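Local coordinates for protein L-aspartate semialdehyde sulfurtransferase (Methanocaldococcus jannaschii, PDB 3KPC) that probably makes homocysteine from aspartate semialdehyde and sulfide, and closes its C-terminal CBS domain pair, the piece described here, on binding S-adenosylmethionine and methylthioadenosine, at residues Ile34-Ile39 against Ile110-Asp115; Pro13-Ser18 against Pro38-His43. All blocks are in the same frame, centred on the assembly; numbering follows the deposited sequence.

Both contacts line one MTA pocket and share Pro38 and Ile39 of strand 36-40, with their centres about 13 Å apart. Contact 1 joins the two CBS motifs of the chain across the ligand and lies near the middle of the fold; contact 2 lies wholly within the first motif, further out, where the 13-18 loop runs beside the end of the strand. The adenine amino group ties them together: MTA N6 donates to His36 O of contact 1 and, also at 2.9 Å, to Ile14 O of contact 2. Packing continues between them, with Leu37 CD1 3.8 Å from Ile14 O and Leu37 CD2 4.0 Å from Ala16 CB. Contact 1 alone also binds SAM.

Contact 1 (Ile34-Ile39 against Ile110-Asp115); sequences INHLPI and IVTSED. With MTA (5'-deoxy-5'-methylthioadenosine), chain C; SAM (S-adenosylmethionine), chain B.
His36 and Ile110 meet at about a right angle, His36 CB 3.5 Å from Ile110 CD1, where the two CBS motifs of this Bateman module close on MTA. With CG1 of Ile110 anti to the backbone N (chi1 -170°), its CG2 is directed at the adenine, 3.3 Å from MTA C5; CG2 and CD1 of Ile34 cover the opposite face. Thr112 CG2 packs obliquely against the His36 imidazole, 3.5 Å from ND1, while NE2 is bonded to Ser96. Thr112 and Asp115 form a capping box at the start of helix 113-123: Asp115 OD2 accepts Thr112 N at 2.8 Å on its anti side, and Glu114 N bonds weakly to Thr112 OG1. The same carboxylate grips the ribose, taking MTA O3' on OD1 at 2.6 Å and MTA O2' on OD2 at 2.5 Å, with Arg118 salt-bridged to OD1. Replacing Asp115 by an alanine is likely to leave both ribose hydroxyls without these acceptors, Thr112 N without its capping-box acceptor and Arg118 without this counter-charge. The amino-acid end of a SAM bound largely by the second subunit reaches this site: its N donates to Glu114 OE1 at 2.9 Å, and Asn35, its OD1 on Ser52, points ND2 almost straight (174°) at SAM OXT, 3.0 Å away.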
# COMPACT_ATOMS: atom_id res chain seq x y z
N ILE A 34 2.98 8.56 -3.41
CA ILE A 34 1.73 7.82 -3.45
C ILE A 34 1.97 6.43 -4.03
O ILE A 34 3.01 6.17 -4.64
CB ILE A 34 0.66 8.56 -4.31
CG1 ILE A 34 1.20 8.83 -5.73
CG2 ILE A 34 0.23 9.86 -3.62
CD1 ILE A 34 0.17 9.38 -6.71
N ASN A 35 1.00 5.54 -3.84
CA ASN A 35 1.07 4.18 -4.38
C ASN A 35 -0.03 3.90 -5.39
O ASN A 35 -0.09 2.80 -5.94
CB ASN A 35 0.99 3.16 -3.25
CG ASN A 35 2.24 3.14 -2.40
OD1 ASN A 35 3.27 2.60 -2.79
ND2 ASN A 35 2.15 3.74 -1.22
N HIS A 36 -0.91 4.88 -5.63
CA HIS A 36 -2.05 4.70 -6.53
C HIS A 36 -2.12 5.74 -7.62
O HIS A 36 -1.96 6.94 -7.36
CB HIS A 36 -3.37 4.73 -5.75
CG HIS A 36 -3.45 3.70 -4.68
ND1 HIS A 36 -2.88 3.88 -3.44
CD2 HIS A 36 -3.98 2.45 -4.66
CE1 HIS A 36 -3.07 2.80 -2.70
NE2 HIS A 36 -3.73 1.92 -3.42
N LEU A 37 -2.37 5.29 -8.84
CA LEU A 37 -2.45 6.16 -9.99
C LEU A 37 -3.62 5.76 -10.88
O LEU A 37 -3.49 4.87 -11.72
CB LEU A 37 -1.13 6.14 -10.77
CG LEU A 37 -1.00 7.11 -11.95
CD1 LEU A 37 -1.07 8.58 -11.51
CD2 LEU A 37 0.28 6.85 -12.72
N PRO A 38 -4.79 6.41 -10.67
CA PRO A 38 -5.92 6.21 -11.57
C PRO A 38 -5.53 6.61 -12.99
O PRO A 38 -4.89 7.65 -13.19
CB PRO A 38 -6.98 7.17 -11.01
CG PRO A 38 -6.62 7.34 -9.57
CD PRO A 38 -5.12 7.31 -9.55
N ILE A 39 -5.90 5.78 -13.96
CA ILE A 39 -5.66 6.06 -15.37
C ILE A 39 -6.97 6.53 -15.99
O ILE A 39 -8.01 5.89 -15.82
CB ILE A 39 -5.13 4.80 -16.12
CG1 ILE A 39 -3.91 4.20 -15.39
CG2 ILE A 39 -4.81 5.13 -17.57
CD1 ILE A 39 -2.69 5.13 -15.26
N ILE A 110 -9.25 10.18 -4.17
CA ILE A 110 -8.97 8.78 -3.87
C ILE A 110 -8.96 8.56 -2.36
O ILE A 110 -8.55 9.43 -1.59
CB ILE A 110 -7.63 8.30 -4.53
CG1 ILE A 110 -7.49 6.77 -4.42
CG2 ILE A 110 -6.44 8.98 -3.89
CD1 ILE A 110 -6.61 6.13 -5.49
N VAL A 111 -9.44 7.39 -1.94
CA VAL A 111 -9.34 6.97 -0.56
C VAL A 111 -8.51 5.69 -0.52
O VAL A 111 -8.82 4.74 -1.24
CB VAL A 111 -10.73 6.70 0.06
CG1 VAL A 111 -10.61 6.18 1.50
CG2 VAL A 111 -11.59 7.97 0.04
N THR A 112 -7.46 5.67 0.29
CA THR A 112 -6.62 4.47 0.41
C THR A 112 -6.75 3.82 1.78
O THR A 112 -7.37 4.39 2.69
CB THR A 112 -5.13 4.76 0.16
OG1 THR A 112 -4.64 5.59 1.22
CG2 THR A 112 -4.94 5.48 -1.18
N SER A 113 -6.16 2.64 1.93
CA SER A 113 -6.13 1.96 3.22
C SER A 113 -5.38 2.77 4.28
O SER A 113 -5.69 2.67 5.47
CB SER A 113 -5.55 0.54 3.10
OG SER A 113 -4.20 0.57 2.68
N GLU A 114 -4.41 3.59 3.86
CA GLU A 114 -3.70 4.50 4.78
C GLU A 114 -4.62 5.59 5.33
O GLU A 114 -4.49 5.97 6.50
CB GLU A 114 -2.47 5.12 4.11
CG GLU A 114 -1.37 4.12 3.80
CD GLU A 114 -0.19 4.77 3.09
OE1 GLU A 114 0.31 5.80 3.58
OE2 GLU A 114 0.25 4.23 2.05
N ASP A 115 -5.54 6.08 4.51
CA ASP A 115 -6.52 7.08 4.95
C ASP A 115 -7.48 6.51 5.99
O ASP A 115 -7.83 7.18 6.96
CB ASP A 115 -7.31 7.64 3.77
CG ASP A 115 -6.43 8.34 2.75
OD1 ASP A 115 -5.56 9.14 3.15
OD2 ASP A 115 -6.63 8.09 1.54
CS MTA C . -1.33 5.87 -2.19
S5' MTA C . -1.12 5.98 -0.43
C5' MTA C . -0.56 7.74 -0.33
C4' MTA C . -1.58 8.74 0.31
O4' MTA C . -1.71 9.92 -0.54
C2' MTA C . -3.87 8.85 -0.53
O2' MTA C . -5.07 9.44 0.12
C3' MTA C . -2.97 8.12 0.46
O3' MTA C . -3.47 8.29 1.85
C1' MTA C . -3.01 9.92 -1.20
N9 MTA C . -3.04 9.48 -2.63
C8 MTA C . -2.85 8.24 -3.10
N7 MTA C . -2.98 8.23 -4.43
C5 MTA C . -3.26 9.47 -4.81
C6 MTA C . -3.51 10.07 -6.04
N6 MTA C . -3.48 9.35 -7.16
N1 MTA C . -3.79 11.38 -6.07
C2 MTA C . -3.81 12.11 -4.96
N3 MTA C . -3.59 11.57 -3.78
C4 MTA C . -3.31 10.26 -3.67
N SAM B . 2.70 6.71 2.32
CA SAM B . 3.35 6.04 1.15
C SAM B . 3.80 4.62 1.53
O SAM B . 3.59 4.16 2.65
OXT SAM B . 4.39 3.90 0.72
CB SAM B . 4.55 6.87 0.64
CG SAM B . 5.42 7.45 1.76
SD SAM B . 6.43 6.20 2.64
CE SAM B . 7.48 7.31 3.57
C5' SAM B . 7.63 5.45 1.48
C4' SAM B . 8.75 4.70 2.21
O4' SAM B . 8.17 4.09 3.37
C3' SAM B . 9.38 3.54 1.43
O3' SAM B . 10.74 3.88 1.13
C2' SAM B . 9.33 2.37 2.41
O2' SAM B . 10.56 1.63 2.44
C1' SAM B . 9.11 3.10 3.74
N9 SAM B . 8.54 2.22 4.77
C8 SAM B . 7.52 1.37 4.63
N7 SAM B . 7.29 0.74 5.79
C5 SAM B . 8.17 1.20 6.68
C6 SAM B . 8.43 0.94 8.02
N6 SAM B . 7.71 0.06 8.70
N1 SAM B . 9.43 1.61 8.64
C2 SAM B . 10.17 2.50 7.98
N3 SAM B . 9.94 2.76 6.70
C4 SAM B . 8.96 2.14 6.03

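Contact 2 (Pro13-Ser18 against Pro38-His43); sequences PITAHS and PIVDEH. With MTA (5'-deoxy-5'-methylthioadenosine), chain C.
Val40 O is gripped from two sources, His17 ND1 at 3.0 Å and a water at 2.7 Å, where the loop 13-18 of the first CBS motif lies beside the end of strand 36-40. The imidazole presents its edge, the oxygen only 11° out of the ring plane, but the N-H comes from above the carbonyl plane, 47° out of it, and not along a lone pair. With CG beside the backbone N and anti to the carbonyl carbon (chi1 -59°), the His17 ring turns its ND1 edge to the strand end, and its CE1 comes close to Asp41 O. The water in turn accepts Ser18 N at 2.9 Å, so it bridges the two backbones; the Ser18 hydroxyl is held elsewhere, by Glu67. Next to it is a single parallel beta bridge, Ala16 with Ile39: Ala16 N donates to Pro38 O at 3.1 Å, and Val40 N to Ala16 O at 2.8 Å. Side chains pack around the bridge. Thr15 crosses both Pro38 and Val40 at about a right angle, its CG2 over Pro38 CB and its OG1 beside Val40 CG2, while Ile39 CG2 rests on Ser18 CB at 3.7 Å. Val40 and Pro13 also touch Val107 of the second motif. Toward the ligand, the pairing gives way to recognition of the base. Pro38 CD packs at 3.4 Å against Ile14 O, and Ile14, its side chain touching Ile28 and His32 of helix 22-32, donates its backbone N to MTA N1 at 2.8 Å.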
# COMPACT_ATOMS: atom_id res chain seq x y z
N PRO A 13 -7.16 14.86 -7.28
CA PRO A 13 -6.62 13.56 -7.63
C PRO A 13 -5.42 13.69 -8.57
O PRO A 13 -5.41 14.57 -9.44
CB PRO A 13 -7.79 12.87 -8.34
CG PRO A 13 -8.59 13.98 -8.92
CD PRO A 13 -8.40 15.18 -8.03
N ILE A 14 -4.42 12.85 -8.36
CA ILE A 14 -3.31 12.73 -9.29
C ILE A 14 -3.66 11.58 -10.23
O ILE A 14 -3.87 10.45 -9.79
CB ILE A 14 -1.97 12.43 -8.56
CG1 ILE A 14 -1.66 13.51 -7.51
CG2 ILE A 14 -0.82 12.26 -9.55
CD1 ILE A 14 -1.53 14.94 -8.05
N THR A 15 -3.76 11.87 -11.53
CA THR A 15 -4.12 10.86 -12.53
C THR A 15 -3.16 10.91 -13.71
O THR A 15 -2.33 11.82 -13.81
CB THR A 15 -5.56 11.06 -13.06
OG1 THR A 15 -5.65 12.32 -13.75
CG2 THR A 15 -6.59 11.01 -11.94
N ALA A 16 -3.26 9.93 -14.60
CA ALA A 16 -2.47 9.92 -15.82
C ALA A 16 -3.25 9.27 -16.95
O ALA A 16 -4.23 8.56 -16.72
CB ALA A 16 -1.15 9.20 -15.60
N HIS A 17 -2.80 9.51 -18.18
CA HIS A 17 -3.33 8.83 -19.35
C HIS A 17 -2.58 7.51 -19.57
O HIS A 17 -1.47 7.33 -19.06
CB HIS A 17 -3.26 9.76 -20.57
CG HIS A 17 -4.02 11.03 -20.40
ND1 HIS A 17 -5.37 11.05 -20.10
CD2 HIS A 17 -3.63 12.33 -20.46
CE1 HIS A 17 -5.78 12.30 -19.99
NE2 HIS A 17 -4.74 13.10 -20.21
N SER A 18 -3.19 6.60 -20.32
CA SER A 18 -2.66 5.23 -20.47
C SER A 18 -1.43 5.13 -21.37
O SER A 18 -0.77 4.08 -21.42
CB SER A 18 -3.75 4.29 -20.99
OG SER A 18 -4.04 4.53 -22.36
N PRO A 38 -4.79 6.41 -10.67
CA PRO A 38 -5.92 6.21 -11.57
C PRO A 38 -5.53 6.61 -12.99
O PRO A 38 -4.89 7.65 -13.19
CB PRO A 38 -6.98 7.17 -11.01
CG PRO A 38 -6.62 7.34 -9.57
CD PRO A 38 -5.12 7.31 -9.55
N ILE A 39 -5.90 5.78 -13.96
CA ILE A 39 -5.66 6.06 -15.37
C ILE A 39 -6.97 6.53 -15.99
O ILE A 39 -8.01 5.89 -15.82
CB ILE A 39 -5.13 4.80 -16.12
CG1 ILE A 39 -3.91 4.20 -15.39
CG2 ILE A 39 -4.81 5.13 -17.57
CD1 ILE A 39 -2.69 5.13 -15.26
N VAL A 40 -6.92 7.67 -16.68
CA VAL A 40 -8.13 8.28 -17.24
C VAL A 40 -7.99 8.51 -18.74
O VAL A 40 -6.87 8.64 -19.25
CB VAL A 40 -8.49 9.61 -16.52
CG1 VAL A 40 -8.88 9.36 -15.06
CG2 VAL A 40 -7.35 10.63 -16.62
N ASP A 41 -9.12 8.57 -19.43
CA ASP A 41 -9.13 8.87 -20.85
C ASP A 41 -9.00 10.37 -21.09
O ASP A 41 -8.80 11.15 -20.15
CB ASP A 41 -10.36 8.25 -21.56
CG ASP A 41 -11.68 8.90 -21.15
OD1 ASP A 41 -11.69 9.97 -20.51
OD2 ASP A 41 -12.74 8.32 -21.50
N GLU A 42 -9.12 10.78 -22.35
CA GLU A 42 -8.92 12.17 -22.74
C GLU A 42 -10.01 13.11 -22.18
O GLU A 42 -9.82 14.33 -22.13
CB GLU A 42 -8.80 12.31 -24.26
CG GLU A 42 -9.66 11.36 -25.09
CD GLU A 42 -8.94 10.07 -25.46
OE1 GLU A 42 -8.52 9.94 -26.64
OE2 GLU A 42 -8.80 9.18 -24.58
N HIS A 43 -11.13 12.52 -21.76
CA HIS A 43 -12.24 13.26 -21.14
C HIS A 43 -12.19 13.22 -19.61
O HIS A 43 -13.13 13.68 -18.94
CB HIS A 43 -13.58 12.72 -21.64
CG HIS A 43 -13.60 12.40 -23.11
ND1 HIS A 43 -13.48 13.36 -24.08
CD2 HIS A 43 -13.72 11.22 -23.76
CE1 HIS A 43 -13.53 12.79 -25.27
NE2 HIS A 43 -13.68 11.49 -25.10
CS MTA C . -1.33 5.87 -2.19
S5' MTA C . -1.12 5.98 -0.43
C5' MTA C . -0.56 7.74 -0.33
C4' MTA C . -1.58 8.74 0.31
O4' MTA C . -1.71 9.92 -0.54
C2' MTA C . -3.87 8.85 -0.53
O2' MTA C . -5.07 9.44 0.12
C3' MTA C . -2.97 8.12 0.46
O3' MTA C . -3.47 8.29 1.85
C1' MTA C . -3.01 9.92 -1.20
N9 MTA C . -3.04 9.48 -2.63
C8 MTA C . -2.85 8.24 -3.10
N7 MTA C . -2.98 8.23 -4.43
C5 MTA C . -3.26 9.47 -4.81
C6 MTA C . -3.51 10.07 -6.04
N6 MTA C . -3.48 9.35 -7.16
N1 MTA C . -3.79 11.38 -6.07
C2 MTA C . -3.81 12.11 -4.96
N3 MTA C . -3.59 11.57 -3.78
C4 MTA C . -3.31 10.26 -3.67
O HOH W 1 -5.79 7.25 -21.36